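Side-chain contacts in FrpC operon protein (PDB 5EDF), which is the iron-regulated protein FrpD, of unknown precise function, which binds the RTX protein FrpC and may take part in adhesion: residues A[26-31]-A[101-106]; A[184-189]-A[217-222]. All coordinates share one frame; numbering follows the deposited sequence.

Contact 1. Residues A[26-31]-A[101-106]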
ATOM      1  N   THR A  26      20.940   4.891   2.742  1.00 17.77           N
ATOM      2  CA  THR A  26      19.784   5.660   3.151  1.00 17.68           C
ATOM      3  C   THR A  26      18.999   4.874   4.223  1.00 15.39           C
ATOM      4  O   THR A  26      18.560   3.749   3.976  1.00 15.75           O
ATOM      5  CB  THR A  26      18.875   5.899   1.956  1.00 15.61           C
ATOM      6  OG1 THR A  26      19.586   6.702   0.979  1.00 17.17           O
ATOM      7  CG2 THR A  26      17.639   6.641   2.381  1.00 16.25           C
ATOM      8  N   LYS A  27      18.892   5.450   5.406  1.00 16.51           N
ATOM      9  CA  LYS A  27      18.247   4.787   6.535  1.00 16.50           C
ATOM     10  C   LYS A  27      16.722   4.971   6.560  1.00 15.58           C
ATOM     11  O   LYS A  27      16.174   6.023   6.129  1.00 18.10           O
ATOM     12  CB  LYS A  27      18.823   5.265   7.872  1.00 20.55           C
ATOM     13  CG  LYS A  27      20.328   5.075   8.020  1.00 29.62           C
ATOM     14  CD  LYS A  27      20.710   3.613   8.106  1.00 33.66           C
ATOM     15  CE  LYS A  27      22.178   3.453   8.455  1.00 38.13           C
ATOM     16  NZ  LYS A  27      23.058   3.931   7.359  1.00 38.11           N
HETATM   17  N   MSE A  28      16.034   3.955   7.073  1.00 15.15           N
HETATM   18  CA  MSE A  28      14.628   4.027   7.334  1.00 15.22           C
HETATM   19  C   MSE A  28      14.420   3.369   8.669  1.00 14.74           C
HETATM   20  O   MSE A  28      14.951   2.266   8.899  1.00 16.31           O
HETATM   21  CB  MSE A  28      13.876   3.239   6.283  1.00 19.67           C
HETATM   22  CG  MSE A  28      12.431   3.500   6.243  1.00 24.56           C
HETATM   23 SE   MSE A  28      11.575   3.012   4.538  1.00 20.79          SE
HETATM   24  CE  MSE A  28      11.371   4.737   3.651  1.00 20.56           C
ATOM     25  N   VAL A  29      13.658   4.003   9.544  1.00 13.10           N
ATOM     26  CA  VAL A  29      13.448   3.503  10.910  1.00 13.82           C
ATOM     27  C   VAL A  29      11.948   3.239  11.063  1.00 13.34           C
ATOM     28  O   VAL A  29      11.160   4.171  10.962  1.00 14.47           O
ATOM     29  CB  VAL A  29      13.952   4.486  11.983  1.00 14.83           C
ATOM     30  CG1 VAL A  29      13.629   3.961  13.376  1.00 17.89           C
ATOM     31  CG2 VAL A  29      15.447   4.678  11.820  1.00 18.47           C
ATOM     32  N   ILE A  30      11.556   1.971  11.229  1.00 12.52           N
ATOM     33  CA  ILE A  30      10.160   1.552  11.111  1.00 12.47           C
ATOM     34  C   ILE A  30       9.661   1.018  12.433  1.00 12.10           C
ATOM     35  O   ILE A  30      10.252   0.077  12.967  1.00 12.08           O
ATOM     36  CB  ILE A  30      10.018   0.476  10.026  1.00 11.24           C
ATOM     37  CG1 ILE A  30      10.551   1.024   8.698  1.00 14.60           C
ATOM     38  CG2 ILE A  30       8.534   0.027   9.879  1.00 11.65           C
ATOM     39  CD1 ILE A  30      10.313   0.129   7.493  1.00 14.05           C
ATOM     40  N   PRO A  31       8.556   1.568  12.968  1.00 11.92           N
ATOM     41  CA  PRO A  31       7.960   0.925  14.153  1.00 12.87           C
ATOM     42  C   PRO A  31       7.641  -0.537  13.883  1.00 11.25           C
ATOM     43  O   PRO A  31       7.095  -0.867  12.821  1.00 11.55           O
ATOM     44  CB  PRO A  31       6.707   1.749  14.425  1.00 12.70           C
ATOM     45  CG  PRO A  31       7.003   3.095  13.791  1.00 11.44           C
ATOM     46  CD  PRO A  31       7.801   2.752  12.556  1.00 12.21           C
ATOM     47  N   ILE A 101       2.709  -3.338   1.589  1.00 10.25           N
ATOM     48  CA  ILE A 101       3.237  -2.169   0.900  1.00  9.46           C
ATOM     49  C   ILE A 101       4.723  -2.374   0.690  1.00 10.47           C
ATOM     50  O   ILE A 101       5.462  -2.586   1.658  1.00 10.90           O
ATOM     51  CB  ILE A 101       2.938  -0.860   1.686  1.00 10.39           C
ATOM     52  CG1 ILE A 101       1.419  -0.674   1.864  1.00 12.13           C
ATOM     53  CG2 ILE A 101       3.613   0.318   0.965  1.00 11.81           C
ATOM     54  CD1 ILE A 101       1.043   0.369   2.880  1.00 13.82           C
ATOM     55  N   VAL A 102       5.157  -2.383  -0.569  1.00 10.00           N
ATOM     56  CA  VAL A 102       6.539  -2.696  -0.916  1.00 10.11           C
ATOM     57  C   VAL A 102       7.289  -1.401  -1.177  1.00 10.67           C
ATOM     58  O   VAL A 102       6.928  -0.622  -2.060  1.00 10.45           O
ATOM     59  CB  VAL A 102       6.617  -3.671  -2.078  1.00 10.92           C
ATOM     60  CG1 VAL A 102       8.085  -3.933  -2.470  1.00 13.58           C
ATOM     61  CG2 VAL A 102       5.926  -4.979  -1.746  1.00 13.80           C
ATOM     62  N   ILE A 103       8.370  -1.211  -0.427  1.00 11.29           N
ATOM     63  CA  ILE A 103       9.187  -0.003  -0.453  1.00 10.82           C
ATOM     64  C   ILE A 103      10.568  -0.347  -0.982  1.00 12.35           C
ATOM     65  O   ILE A 103      11.226  -1.254  -0.455  1.00 12.52           O
ATOM     66  CB  ILE A 103       9.321   0.605   0.943  1.00 10.68           C
ATOM     67  CG1 ILE A 103       7.961   0.883   1.547  1.00 12.56           C
ATOM     68  CG2 ILE A 103      10.177   1.896   0.895  1.00 13.86           C
ATOM     69  CD1 ILE A 103       7.974   1.230   3.039  1.00 13.89           C
ATOM     70  N   ARG A 104      11.019   0.394  -1.990  1.00 11.55           N
ATOM     71  CA  ARG A 104      12.372   0.277  -2.560  1.00 13.04           C
ATOM     72  C   ARG A 104      12.944   1.658  -2.725  0.50  8.92           C
ATOM     73  O   ARG A 104      12.218   2.643  -2.728  0.50  8.77           O
ATOM     74  CB  ARG A 104      12.363  -0.394  -3.938  1.00 14.53           C
ATOM     75  CG  ARG A 104      11.832  -1.777  -3.894  1.00 15.57           C
ATOM     76  CD  ARG A 104      11.897  -2.425  -5.275  1.00 24.45           C
ATOM     77  NE  ARG A 104      13.276  -2.778  -5.537  1.00 29.96           N
ATOM     78  CZ  ARG A 104      13.798  -4.011  -5.494  1.00 24.80           C
ATOM     79  NH1 ARG A 104      13.055  -5.083  -5.285  0.50 18.50           N
ATOM     80  NH2 ARG A 104      15.084  -4.154  -5.700  0.50 19.39           N
ATOM     81  N   LYS A 105      14.270   1.757  -2.876  1.00 15.82           N
ATOM     82  CA  LYS A 105      14.868   3.042  -3.181  1.00 16.37           C
ATOM     83  C   LYS A 105      15.387   3.051  -4.608  1.00 17.57           C
ATOM     84  O   LYS A 105      16.445   2.530  -4.879  1.00 22.88           O
ATOM     85  CB  LYS A 105      15.954   3.382  -2.173  1.00 18.91           C
ATOM     86  CG  LYS A 105      16.426   4.847  -2.268  1.00 22.03           C
ATOM     87  CD  LYS A 105      17.552   5.185  -1.347  1.00 21.61           C
ATOM     88  CE  LYS A 105      18.834   4.588  -1.817  1.00 19.65           C
ATOM     89  NZ  LYS A 105      19.487   5.507  -2.804  1.00 22.63           N
ATOM     90  N   ASP A 106      14.654   3.727  -5.470  1.00 21.79           N
ATOM     91  CA  ASP A 106      14.951   3.796  -6.903  1.00 25.05           C
ATOM     92  C   ASP A 106      14.437   5.091  -7.463  1.00 28.42           C
ATOM     93  O   ASP A 106      13.481   5.641  -6.954  1.00 23.67           O
ATOM     94  CB  ASP A 106      14.246   2.670  -7.633  1.00 26.44           C
ATOM     95  CG  ASP A 106      14.884   1.323  -7.398  1.00 34.68           C
ATOM     96  OD1 ASP A 106      16.123   1.248  -7.545  1.00 46.11           O
ATOM     97  OD2 ASP A 106      14.163   0.335  -7.112  1.00 35.23           O
TER
HETATM   98  O   HOH W   1      21.676   5.935  -0.573  1.00 18.68           O

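Contact 2. Residues A[184-189]-A[217-222]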
ATOM      1  N   SER A 184       3.675   4.535  -6.767  1.00 10.90           N
ATOM      2  CA  SER A 184       4.009   5.870  -6.345  1.00 11.66           C
ATOM      3  C   SER A 184       5.480   6.045  -6.119  1.00 11.70           C
ATOM      4  O   SER A 184       6.229   5.041  -5.990  1.00 11.56           O
ATOM      5  CB  SER A 184       3.224   6.225  -5.085  1.00 11.76           C
ATOM      6  OG  SER A 184       3.667   5.464  -3.957  1.00 11.89           O
ATOM      7  N   CYS A 185       5.895   7.294  -6.017  1.00 14.12           N
ATOM      8  CA  CYS A 185       7.268   7.669  -5.686  1.00 15.27           C
ATOM      9  C   CYS A 185       7.178   8.708  -4.593  1.00 15.98           C
ATOM     10  O   CYS A 185       6.468   9.697  -4.750  1.00 19.71           O
ATOM     11  CB  CYS A 185       7.990   8.233  -6.912  1.00 16.59           C
ATOM     12  SG  CYS A 185       7.980   7.015  -8.291  1.00 20.41           S
ATOM     13  N   ILE A 186       7.815   8.407  -3.457  1.00 18.24           N
ATOM     14  CA  ILE A 186       7.730   9.224  -2.248  1.00 18.75           C
ATOM     15  C   ILE A 186       9.151   9.451  -1.764  1.00 22.40           C
ATOM     16  O   ILE A 186       9.811   8.518  -1.308  1.00 20.14           O
ATOM     17  CB  ILE A 186       6.895   8.521  -1.158  1.00 16.62           C
ATOM     18  CG1 ILE A 186       5.485   8.267  -1.656  1.00 17.08           C
ATOM     19  CG2 ILE A 186       6.907   9.342   0.158  1.00 20.37           C
ATOM     20  CD1 ILE A 186       4.618   7.363  -0.813  1.00 18.64           C
ATOM     21  N   ASN A 187       9.620  10.681  -1.859  1.00 23.51           N
ATOM     22  CA  ASN A 187      10.897  11.066  -1.244  1.00 28.60           C
ATOM     23  C   ASN A 187      12.064  10.180  -1.696  1.00 25.07           C
ATOM     24  O   ASN A 187      12.905   9.832  -0.880  1.00 24.82           O
ATOM     25  CB  ASN A 187      10.811  11.001   0.305  1.00 29.33           C
ATOM     26  CG  ASN A 187       9.956  12.106   0.928  1.00 42.81           C
ATOM     27  OD1 ASN A 187       8.918  12.504   0.394  1.00 42.16           O
ATOM     28  ND2 ASN A 187      10.385  12.578   2.100  1.00 48.79           N
ATOM     29  N   GLY A 188      12.119   9.810  -2.975  1.00 24.04           N
ATOM     30  CA  GLY A 188      13.222   8.985  -3.508  1.00 22.79           C
ATOM     31  C   GLY A 188      12.977   7.480  -3.438  1.00 20.21           C
ATOM     32  O   GLY A 188      13.781   6.677  -3.955  1.00 20.02           O
ATOM     33  N   PHE A 189      11.877   7.107  -2.803  1.00 17.35           N
ATOM     34  CA  PHE A 189      11.482   5.707  -2.690  1.00 16.00           C
ATOM     35  C   PHE A 189      10.389   5.392  -3.673  1.00 17.71           C
ATOM     36  O   PHE A 189       9.606   6.278  -4.047  1.00 19.87           O
ATOM     37  CB  PHE A 189      10.995   5.360  -1.271  1.00 14.74           C
ATOM     38  CG  PHE A 189      12.029   5.615  -0.224  1.00 18.26           C
ATOM     39  CD1 PHE A 189      12.982   4.670   0.033  1.00 18.63           C
ATOM     40  CD2 PHE A 189      12.085   6.840   0.472  1.00 20.08           C
ATOM     41  CE1 PHE A 189      14.016   4.938   0.980  1.00 19.69           C
ATOM     42  CE2 PHE A 189      13.064   7.098   1.429  1.00 20.63           C
ATOM     43  CZ  PHE A 189      14.034   6.150   1.663  1.00 19.59           C
ATOM     44  N   GLN A 217       2.153   9.768   4.284  1.00 13.29           N
ATOM     45  CA  GLN A 217       2.501  10.232   5.622  1.00 15.78           C
ATOM     46  C   GLN A 217       3.300   9.156   6.376  1.00 14.79           C
ATOM     47  O   GLN A 217       4.305   9.455   7.059  1.00 14.12           O
ATOM     48  CB  GLN A 217       1.235  10.652   6.376  1.00 17.63           C
ATOM     49  CG  GLN A 217       1.437  11.176   7.786  1.00 25.48           C
ATOM     50  CD  GLN A 217       0.096  11.371   8.490  1.00 37.24           C
ATOM     51  OE1 GLN A 217      -0.649  10.407   8.733  1.00 40.64           O
ATOM     52  NE2 GLN A 217      -0.231  12.620   8.787  1.00 39.08           N
ATOM     53  N   LEU A 218       2.866   7.909   6.233  1.00 12.88           N
ATOM     54  CA  LEU A 218       3.505   6.786   6.918  1.00 12.60           C
ATOM     55  C   LEU A 218       4.960   6.609   6.457  1.00 13.38           C
ATOM     56  O   LEU A 218       5.896   6.535   7.251  1.00 13.46           O
ATOM     57  CB  LEU A 218       2.669   5.518   6.702  1.00 13.26           C
ATOM     58  CG  LEU A 218       3.163   4.252   7.374  1.00 13.61           C
ATOM     59  CD1 LEU A 218       3.253   4.429   8.896  1.00 14.72           C
ATOM     60  CD2 LEU A 218       2.236   3.116   6.997  1.00 15.44           C
ATOM     61  N   VAL A 219       5.163   6.559   5.154  1.00 12.71           N
ATOM     62  CA  VAL A 219       6.518   6.342   4.603  1.00 12.76           C
ATOM     63  C   VAL A 219       7.398   7.532   5.001  1.00 13.63           C
ATOM     64  O   VAL A 219       8.538   7.360   5.415  1.00 14.66           O
ATOM     65  CB  VAL A 219       6.449   6.125   3.076  1.00 13.21           C
ATOM     66  CG1 VAL A 219       7.847   6.212   2.432  1.00 17.79           C
ATOM     67  CG2 VAL A 219       5.736   4.801   2.761  1.00 14.77           C
ATOM     68  N   GLN A 220       6.856   8.746   4.934  1.00 14.78           N
ATOM     69  CA  GLN A 220       7.642   9.915   5.334  1.00 17.61           C
ATOM     70  C   GLN A 220       8.023   9.868   6.814  1.00 16.61           C
ATOM     71  O   GLN A 220       9.096  10.334   7.179  1.00 18.96           O
ATOM     72  CB  GLN A 220       6.915  11.211   5.008  1.00 17.65           C
ATOM     73  CG  GLN A 220       6.850  11.469   3.492  1.00 22.55           C
ATOM     74  CD  GLN A 220       5.964  12.613   3.101  1.00 33.69           C
ATOM     75  OE1 GLN A 220       4.899  12.823   3.687  1.00 37.99           O
ATOM     76  NE2 GLN A 220       6.384  13.353   2.079  1.00 34.83           N
ATOM     77  N   SER A 221       7.168   9.266   7.647  1.00 15.38           N
ATOM     78  CA  SER A 221       7.448   9.155   9.096  1.00 15.68           C
ATOM     79  C   SER A 221       8.659   8.236   9.362  1.00 17.07           C
ATOM     80  O   SER A 221       9.304   8.377  10.382  1.00 19.46           O
ATOM     81  CB  SER A 221       6.224   8.659   9.889  1.00 18.07           C
ATOM     82  OG  SER A 221       6.063   7.261   9.814  1.00 17.38           O
ATOM     83  N   PHE A 222       8.950   7.329   8.435  1.00 15.40           N
ATOM     84  CA  PHE A 222      10.054   6.413   8.587  1.00 13.42           C
ATOM     85  C   PHE A 222      11.410   7.054   8.301  1.00 17.15           C
ATOM     86  O   PHE A 222      12.449   6.541   8.662  1.00 18.38           O
ATOM     87  CB  PHE A 222       9.906   5.210   7.653  1.00 14.31           C
ATOM     88  CG  PHE A 222       8.645   4.362   7.841  1.00 12.76           C
ATOM     89  CD1 PHE A 222       7.886   4.366   8.976  1.00 13.10           C
ATOM     90  CD2 PHE A 222       8.267   3.531   6.796  1.00 13.10           C
ATOM     91  CE1 PHE A 222       6.761   3.566   9.104  1.00 14.13           C
ATOM     92  CE2 PHE A 222       7.165   2.727   6.904  1.00 12.66           C
ATOM     93  CZ  PHE A 222       6.387   2.761   8.044  1.00 12.84           C
TER

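Contact 1. Residues A[26-31]-A[101-106]
Thr26 faces Lys105 and Met28 faces Ile103 across two strand segments that run in opposite directions. The backbones do not pair. The CA atoms of Thr26 and Lys105 are 8.4 Å apart, and those of Met28 and Ile103 are 10.3 Å apart, so the segments diverge along 26-31. Only side chains bridge the gap.

At the close end, the Lys105 chain passes Thr26 at an oblique angle. Its methylene CD lies 3.4 Å from Thr26 OG1 and 3.6 Å from Thr26 CB. The chain starts with CG anti to the backbone N, then turns at chi3 (73°) and chi4 (86°). These two bends bring the ammonium end round beside the threonine hydroxyl without a direct bond to it. A water joins them instead: it lies 2.7 Å from Thr26 OG1 and accepts a bond of 3.2 Å from Lys105 NZ. Phe23, on the neighbouring strand 18-23, also touches Lys105.

The two segments belong to different sheets. Strand 26-31 is an outer strand of a small mixed sheet, whereas strand 98-105 lies inside the large antiparallel sheet. The contact therefore joins sheet to sheet.

Deeper in, the link is wholly apolar. Met28 is a selenomethionine, and its SE and CE both rest 4.1 Å from CG2 of Ile103. This branch methyl is the nearest atom of the isoleucine, touching both atoms at the end of the longer chain. The bend of Met28 at chi3 (-102°) lays the SE-CE bond alongside this methyl, with both ends in contact. Both residues are buried, and Phe189 and Phe222 also pack on Met28.

Contact 2. Residues A[184-189]-A[217-222]
A two-residue beta hairpin, turning at Asn187 and Gly188 between strands 178-186 and 189-193, meets helix 205-224 through Ile186 and Asn187. The type I' turn is closed by paired backbone bonds between Ile186 and Phe189. Asn187 projects from it toward the helix. Gln220 NE2 donates to Asn187 OD1 over 3.2 Å, and the bond is nearly straight at 169°. The acceptor lies close to the plane of the glutamine amide, but the donor is tilted 30° from the asparagine carbonyl plane. The two amides are turned well against each other, their planes 69° apart. Asn187 OD1 has a further hydrogen-bond partner elsewhere in the structure.

Beneath this amide pair, CG2 of Ile186 sits 4.0 Å from Val219 CG1 and equally far from Gln220 CG. The methyl therefore touches two successive helix residues. Val219 has CG1 anti to the backbone N, which turns that methyl to the hairpin. Nearby, Asn159 OD1 takes the hydrogen bond of Asn187 N, and Asn159 also touches Gln220. Asn-Gly at the two central positions is a classic type I' hairpin turn, here packed against a helix on an antiparallel sheet.

Overall arrangement
Contact 1 closes first, bringing strand 98-105 back beside strand 26-31. Contact 2 closes later, between the 184-189 hairpin and helix 205-224. The two loops follow in series and neither nest nor cross. The Cys108-Cys185 disulfide spans the interval between them, starting just after 101-106 and ending inside 184-189. The centres of contacts 1 and 2 are about 8 Å apart. Between them, Val29 N probably hydrogen-bonds to Phe222 O. Helix 205-224 thus ends against the small N-terminal sheet as well as the large antiparallel one. Together the contacts join both sheets and the C-terminal helix in a fold described as novel.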